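PDB 5CYX: cadherin-related family member 2 from Mus musculus, which probably forms calcium-dependent heterophilic adhesion complexes between adjacent microvilli and so controls their packing at the apical membrane of epithelial cells. Local coordinates for residues G42-N47 with K75-T80; A48-V53 with S64-E69. One frame throughout, in Å; residues are numbered along the deposited sequence.

Contact 1: G42-N47 with K75-T80; sequences GISGPN and KITIST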
loop_
_atom_site.group_PDB
_atom_site.type_symbol
_atom_site.label_atom_id
_atom_site.label_comp_id
_atom_site.label_asym_id
_atom_site.label_seq_id
_atom_site.Cartn_x
_atom_site.Cartn_y
_atom_site.Cartn_z
ATOM N N GLY A 42 -16.085 19.279 54.144
ATOM C CA GLY A 42 -14.936 19.989 53.572
ATOM C C GLY A 42 -14.113 19.096 52.666
ATOM O O GLY A 42 -14.272 17.869 52.669
ATOM N N ILE A 43 -13.263 19.723 51.865
ATOM C CA ILE A 43 -12.278 19.019 51.054
ATOM C C ILE A 43 -10.914 19.616 51.375
ATOM O O ILE A 43 -10.779 20.828 51.435
ATOM C CB ILE A 43 -12.650 19.046 49.550
ATOM C CG1 ILE A 43 -13.761 18.005 49.330
ATOM C CG2 ILE A 43 -11.473 18.668 48.651
ATOM C CD1 ILE A 43 -14.424 18.005 47.965
ATOM N N SER A 44 -9.934 18.752 51.631
ATOM C CA SER A 44 -8.574 19.176 52.028
ATOM C C SER A 44 -7.508 18.308 51.352
ATOM O O SER A 44 -7.818 17.312 50.659
ATOM C CB SER A 44 -8.404 19.098 53.553
ATOM O OG SER A 44 -8.513 17.744 53.986
ATOM N N GLY A 45 -6.252 18.707 51.556
ATOM C CA GLY A 45 -5.094 17.974 51.033
ATOM C C GLY A 45 -4.567 18.704 49.827
ATOM O O GLY A 45 -5.117 19.739 49.438
ATOM N N PRO A 46 -3.502 18.175 49.214
ATOM C CA PRO A 46 -2.790 18.931 48.173
ATOM C C PRO A 46 -3.629 19.250 46.916
ATOM O O PRO A 46 -3.377 20.259 46.265
ATOM C CB PRO A 46 -1.602 18.024 47.832
ATOM C CG PRO A 46 -2.047 16.647 48.230
ATOM C CD PRO A 46 -2.880 16.862 49.456
ATOM N N ASN A 47 -4.627 18.419 46.608
ATOM C CA ASN A 47 -5.520 18.679 45.474
ATOM C C ASN A 47 -6.837 19.379 45.809
ATOM O O ASN A 47 -7.749 19.388 44.986
ATOM C CB ASN A 47 -5.823 17.340 44.814
ATOM C CG ASN A 47 -4.571 16.639 44.360
ATOM O OD1 ASN A 47 -3.745 17.232 43.689
ATOM N ND2 ASN A 47 -4.430 15.371 44.713
ATOM N N LYS A 75 -5.954 12.090 44.262
ATOM C CA LYS A 75 -6.677 11.887 45.529
ATOM C C LYS A 75 -7.155 13.194 46.169
ATOM O O LYS A 75 -6.470 14.246 46.110
ATOM C CB LYS A 75 -5.771 11.238 46.591
ATOM C CG LYS A 75 -5.476 9.805 46.339
ATOM C CD LYS A 75 -4.577 9.199 47.436
ATOM C CE LYS A 75 -4.078 7.816 46.986
ATOM N NZ LYS A 75 -5.101 7.035 46.192
ATOM N N ILE A 76 -8.264 13.082 46.884
ATOM C CA ILE A 76 -8.726 14.171 47.734
ATOM C C ILE A 76 -9.055 13.629 49.111
ATOM O O ILE A 76 -9.308 12.462 49.266
ATOM C CB ILE A 76 -9.963 14.892 47.144
ATOM C CG1 ILE A 76 -11.050 13.883 46.765
ATOM C CG2 ILE A 76 -9.545 15.691 45.939
ATOM C CD1 ILE A 76 -12.378 14.505 46.347
ATOM N N THR A 77 -9.036 14.498 50.100
ATOM C CA THR A 77 -9.503 14.158 51.428
ATOM C C THR A 77 -10.833 14.904 51.653
ATOM O O THR A 77 -10.900 16.144 51.536
ATOM C CB THR A 77 -8.429 14.500 52.503
ATOM O OG1 THR A 77 -7.240 13.734 52.235
ATOM C CG2 THR A 77 -8.912 14.164 53.898
ATOM N N ILE A 78 -11.863 14.141 51.954
ATOM C CA ILE A 78 -13.146 14.654 52.335
ATOM C C ILE A 78 -13.308 14.530 53.846
ATOM O O ILE A 78 -12.937 13.520 54.439
ATOM C CB ILE A 78 -14.274 13.876 51.623
ATOM C CG1 ILE A 78 -14.191 14.127 50.112
ATOM C CG2 ILE A 78 -15.639 14.331 52.144
ATOM C CD1 ILE A 78 -14.847 13.049 49.289
ATOM N N SER A 79 -13.922 15.542 54.443
ATOM C CA SER A 79 -14.124 15.614 55.884
ATOM C C SER A 79 -15.573 15.943 56.208
ATOM O O SER A 79 -16.233 16.678 55.466
ATOM C CB SER A 79 -13.226 16.685 56.449
ATOM O OG SER A 79 -13.599 17.952 55.914
ATOM N N THR A 80 -16.073 15.367 57.293
ATOM C CA THR A 80 -17.378 15.721 57.863
ATOM C C THR A 80 -17.139 16.052 59.319
ATOM O O THR A 80 -16.308 15.413 59.969
ATOM C CB THR A 80 -18.365 14.536 57.894
ATOM O OG1 THR A 80 -17.654 13.385 58.381
ATOM C CG2 THR A 80 -19.037 14.274 56.532
HETATM O O HOH W 1 -2.795 12.486 44.228
#

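Contact 2: A48-V53 with S64-E69; sequences ASYFSV and SPLDFE. With CA (calcium ion), chain B; CA (calcium ion), chain C.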
loop_
_atom_site.group_PDB
_atom_site.type_symbol
_atom_site.label_atom_id
_atom_site.label_comp_id
_atom_site.label_asym_id
_atom_site.label_seq_id
_atom_site.Cartn_x
_atom_site.Cartn_y
_atom_site.Cartn_z
ATOM N N ALA A 48 -6.946 19.969 47.001
ATOM C CA ALA A 48 -8.169 20.688 47.424
ATOM C C ALA A 48 -8.661 21.733 46.443
ATOM O O ALA A 48 -9.860 21.963 46.366
ATOM C CB ALA A 48 -7.971 21.370 48.785
ATOM N N SER A 49 -7.766 22.346 45.685
ATOM C CA SER A 49 -8.138 23.486 44.830
ATOM C C SER A 49 -8.881 23.090 43.557
ATOM O O SER A 49 -9.368 23.937 42.846
ATOM C CB SER A 49 -6.894 24.301 44.456
ATOM O OG SER A 49 -6.011 23.502 43.689
ATOM N N TYR A 50 -8.955 21.800 43.255
ATOM C CA TYR A 50 -9.805 21.339 42.190
ATOM C C TYR A 50 -11.282 21.503 42.502
ATOM O O TYR A 50 -12.102 21.494 41.571
ATOM C CB TYR A 50 -9.555 19.844 41.885
ATOM C CG TYR A 50 -8.382 19.597 40.997
ATOM C CD1 TYR A 50 -8.473 19.800 39.630
ATOM C CD2 TYR A 50 -7.170 19.174 41.519
ATOM C CE1 TYR A 50 -7.389 19.570 38.789
ATOM C CE2 TYR A 50 -6.081 18.941 40.695
ATOM C CZ TYR A 50 -6.202 19.129 39.327
ATOM O OH TYR A 50 -5.131 18.860 38.505
ATOM N N PHE A 51 -11.642 21.599 43.783
ATOM C CA PHE A 51 -13.046 21.716 44.155
ATOM C C PHE A 51 -13.348 22.858 45.093
ATOM O O PHE A 51 -12.471 23.361 45.775
ATOM C CB PHE A 51 -13.508 20.435 44.770
ATOM C CG PHE A 51 -13.311 19.243 43.869
ATOM C CD1 PHE A 51 -14.096 19.086 42.736
ATOM C CD2 PHE A 51 -12.296 18.310 44.126
ATOM C CE1 PHE A 51 -13.918 17.992 41.887
ATOM C CE2 PHE A 51 -12.099 17.229 43.282
ATOM C CZ PHE A 51 -12.924 17.060 42.156
ATOM N N SER A 52 -14.609 23.265 45.065
ATOM C CA SER A 52 -15.165 24.284 45.925
ATOM C C SER A 52 -16.363 23.630 46.575
ATOM O O SER A 52 -17.290 23.237 45.871
ATOM C CB SER A 52 -15.631 25.454 45.074
ATOM O OG SER A 52 -16.509 26.298 45.795
ATOM N N VAL A 53 -16.347 23.506 47.897
ATOM C CA VAL A 53 -17.425 22.795 48.638
ATOM C C VAL A 53 -18.338 23.771 49.384
ATOM O O VAL A 53 -17.869 24.695 50.042
ATOM C CB VAL A 53 -16.832 21.858 49.690
ATOM C CG1 VAL A 53 -17.931 21.089 50.410
ATOM C CG2 VAL A 53 -15.845 20.899 49.042
ATOM N N SER A 64 -11.243 24.127 39.314
ATOM C CA SER A 64 -10.109 24.292 38.444
ATOM C C SER A 64 -10.237 23.247 37.354
ATOM O O SER A 64 -10.760 22.202 37.620
ATOM C CB SER A 64 -8.826 24.114 39.242
ATOM O OG SER A 64 -7.719 24.107 38.372
ATOM N N PRO A 65 -9.767 23.548 36.125
ATOM C CA PRO A 65 -9.980 22.651 34.992
ATOM C C PRO A 65 -9.284 21.289 35.142
ATOM O O PRO A 65 -8.177 21.217 35.621
ATOM C CB PRO A 65 -9.406 23.445 33.796
ATOM C CG PRO A 65 -9.436 24.879 34.224
ATOM C CD PRO A 65 -9.154 24.834 35.692
ATOM N N LEU A 66 -9.999 20.239 34.759
ATOM C CA LEU A 66 -9.518 18.901 34.688
ATOM C C LEU A 66 -8.840 18.716 33.357
ATOM O O LEU A 66 -9.247 19.334 32.370
ATOM C CB LEU A 66 -10.710 17.923 34.721
ATOM C CG LEU A 66 -11.517 17.838 36.009
ATOM C CD1 LEU A 66 -12.647 16.830 35.844
ATOM C CD2 LEU A 66 -10.647 17.433 37.184
ATOM N N ASP A 67 -7.854 17.824 33.302
ATOM C CA ASP A 67 -7.093 17.618 32.083
ATOM C C ASP A 67 -6.442 16.255 32.134
ATOM O O ASP A 67 -5.445 16.047 32.824
ATOM C CB ASP A 67 -6.007 18.740 31.909
ATOM C CG ASP A 67 -5.238 18.596 30.589
ATOM O OD1 ASP A 67 -5.690 17.895 29.651
ATOM O OD2 ASP A 67 -4.152 19.127 30.480
ATOM N N PHE A 68 -7.039 15.318 31.415
ATOM C CA PHE A 68 -6.574 13.969 31.374
ATOM C C PHE A 68 -5.133 13.887 30.912
ATOM O O PHE A 68 -4.367 13.086 31.434
ATOM C CB PHE A 68 -7.423 13.150 30.410
ATOM C CG PHE A 68 -6.969 11.734 30.297
ATOM C CD1 PHE A 68 -7.311 10.818 31.282
ATOM C CD2 PHE A 68 -6.204 11.302 29.214
ATOM C CE1 PHE A 68 -6.917 9.491 31.169
ATOM C CE2 PHE A 68 -5.804 9.985 29.105
ATOM C CZ PHE A 68 -6.142 9.096 30.097
ATOM N N GLU A 69 -4.772 14.723 29.943
ATOM C CA GLU A 69 -3.429 14.673 29.370
ATOM C C GLU A 69 -2.300 14.960 30.386
ATOM O O GLU A 69 -1.186 14.440 30.205
ATOM C CB GLU A 69 -3.309 15.623 28.175
ATOM C CG GLU A 69 -3.875 15.060 26.888
ATOM C CD GLU A 69 -5.392 14.773 26.929
ATOM O OE1 GLU A 69 -6.216 15.620 27.269
ATOM O OE2 GLU A 69 -5.801 13.684 26.621
HETATM CA CA CA B . -7.254 17.698 27.965
HETATM CA CA CA C . -8.136 14.347 25.940
HETATM O O HOH W 2 -5.907 19.102 26.456
#

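Contact 1: G42-N47 with K75-T80
Asn47 sets CG beside its own backbone N (chi1 -58°), a turn that swings the amide onto Lys75. Ile43 and Ile78, a non-hydrogen-bonded pair whose side chains leave the same face of the sheet, both hold CG1 beside the backbone N, and the two branches run side by side, CG1 to CG1 4.0 Å. Asn47 ND2 gives Lys75 O a 2.7 Å hydrogen bond; it is nearly straight (174° at the hydrogen), meets a lone pair in the carbonyl plane, and the acceptor lies in the plane of the donating amide. A leucine in place of Asn47 would probably leave Lys75 O without this donor.

Beta bridges join strands 40-44 and 73-81 as antiparallel neighbours. Gly42 and Ser79 exchange two bonds, Gly42 N to Ser79 O and Ser79 N to Gly42 O, each 2.9 Å. The next hydrogen-bonded pair uses Ser44 N to Thr77 O at 2.8 Å and Thr77 N to Ser44 O at 3.1 Å. Gly42 O takes, besides Ser79 N, a weak bond from Ser79 OG (3.3 Å). On the same face, Ser44 OG rests against Thr77 CB and CG2. Ile43 and Ile78 occupy the other face, where Phe51 and Val53 pack on Ile43, Met91 of strand 86-96 packs on Ile78, and Phe7 of a second subunit, another copy of the protein, also reaches Ile78.

The chemistry is therefore two-sided: small hydroxyl residues on one face, aliphatic branches on the face turned into the domain. Beyond the end of strand 40-44, where the backbone ladder stops, an asparagine amide supplies the N-H that Lys75 O receives.

Contact 2: A48-V53 with S64-E69
Ser64 meets the short 3-10 turn of residues 48-50 first: its CB lies 3.6 Å from Ser49 O, a contact of carbon with a carbonyl oxygen. Ser64 O then comes to the edge of the Tyr50 ring, 3.9 Å from CD1 and near the ring plane. Pro65 contributes its carbonyl in the same way, Pro65 O standing 3.7 Å from Tyr50 CE1, again near the plane; two backbone oxygens thus look at neighbouring C-H positions of one aromatic edge, where weak electrostatic attraction is likely. Leu66 sends CD2 obliquely to Tyr50 CD1 at 4.0 Å, and it also packs on Phe74, whose ring stacks with Tyr50.

From Asp67 onward the chain leaves residues 48-53 and turns to metal binding. The carboxylate of Asp67 is swung anti to the backbone N (chi1 -177°), which carries OD1 to 2.3 Å from the chain B calcium ion; Glu69 N adds a weak bond to the same oxygen. Phe68 N donates a hydrogen bond to Glu18 OE1, and the Phe68 ring presents an edge to Glu69 OE2. Glu69, bent at chi2 (63°), bridges the two ions: OE1 is 2.4 Å from the chain B calcium and 2.7 Å from the chain C calcium, while OE2 is 2.5 Å from the latter. Glu18 and Asp100 help complete both sites, and Asp97, the Arg98 carbonyl and Asp133 the second. Asp67-Phe68-Glu69 is the DXE motif of a cadherin repeat, here at the calcium-binding linker between the first and second extracellular repeats.

Both contacts belong to the first cadherin repeat, and contact 2 is nested along the chain inside the loop that contact 1 closes; their centres are about 12 Å apart. Contact 1, partly buried, unites two strands of one sheet through paired backbone bonds and one side-chain amide, and buries 432 Å². Contact 2 lies at the surface, buries 205 Å², and relies on an aromatic edge and loop carbonyls before its second segment passes to the calcium ions. Strands 40-44 and 51-53, consecutive in the chain, fall in opposing sheets, and the two contacts meet there: Ile43 CD1 lies 3.4 Å from Val53 CG2, and Ile76 CG2 lies 4.0 Å from Phe51 CE2.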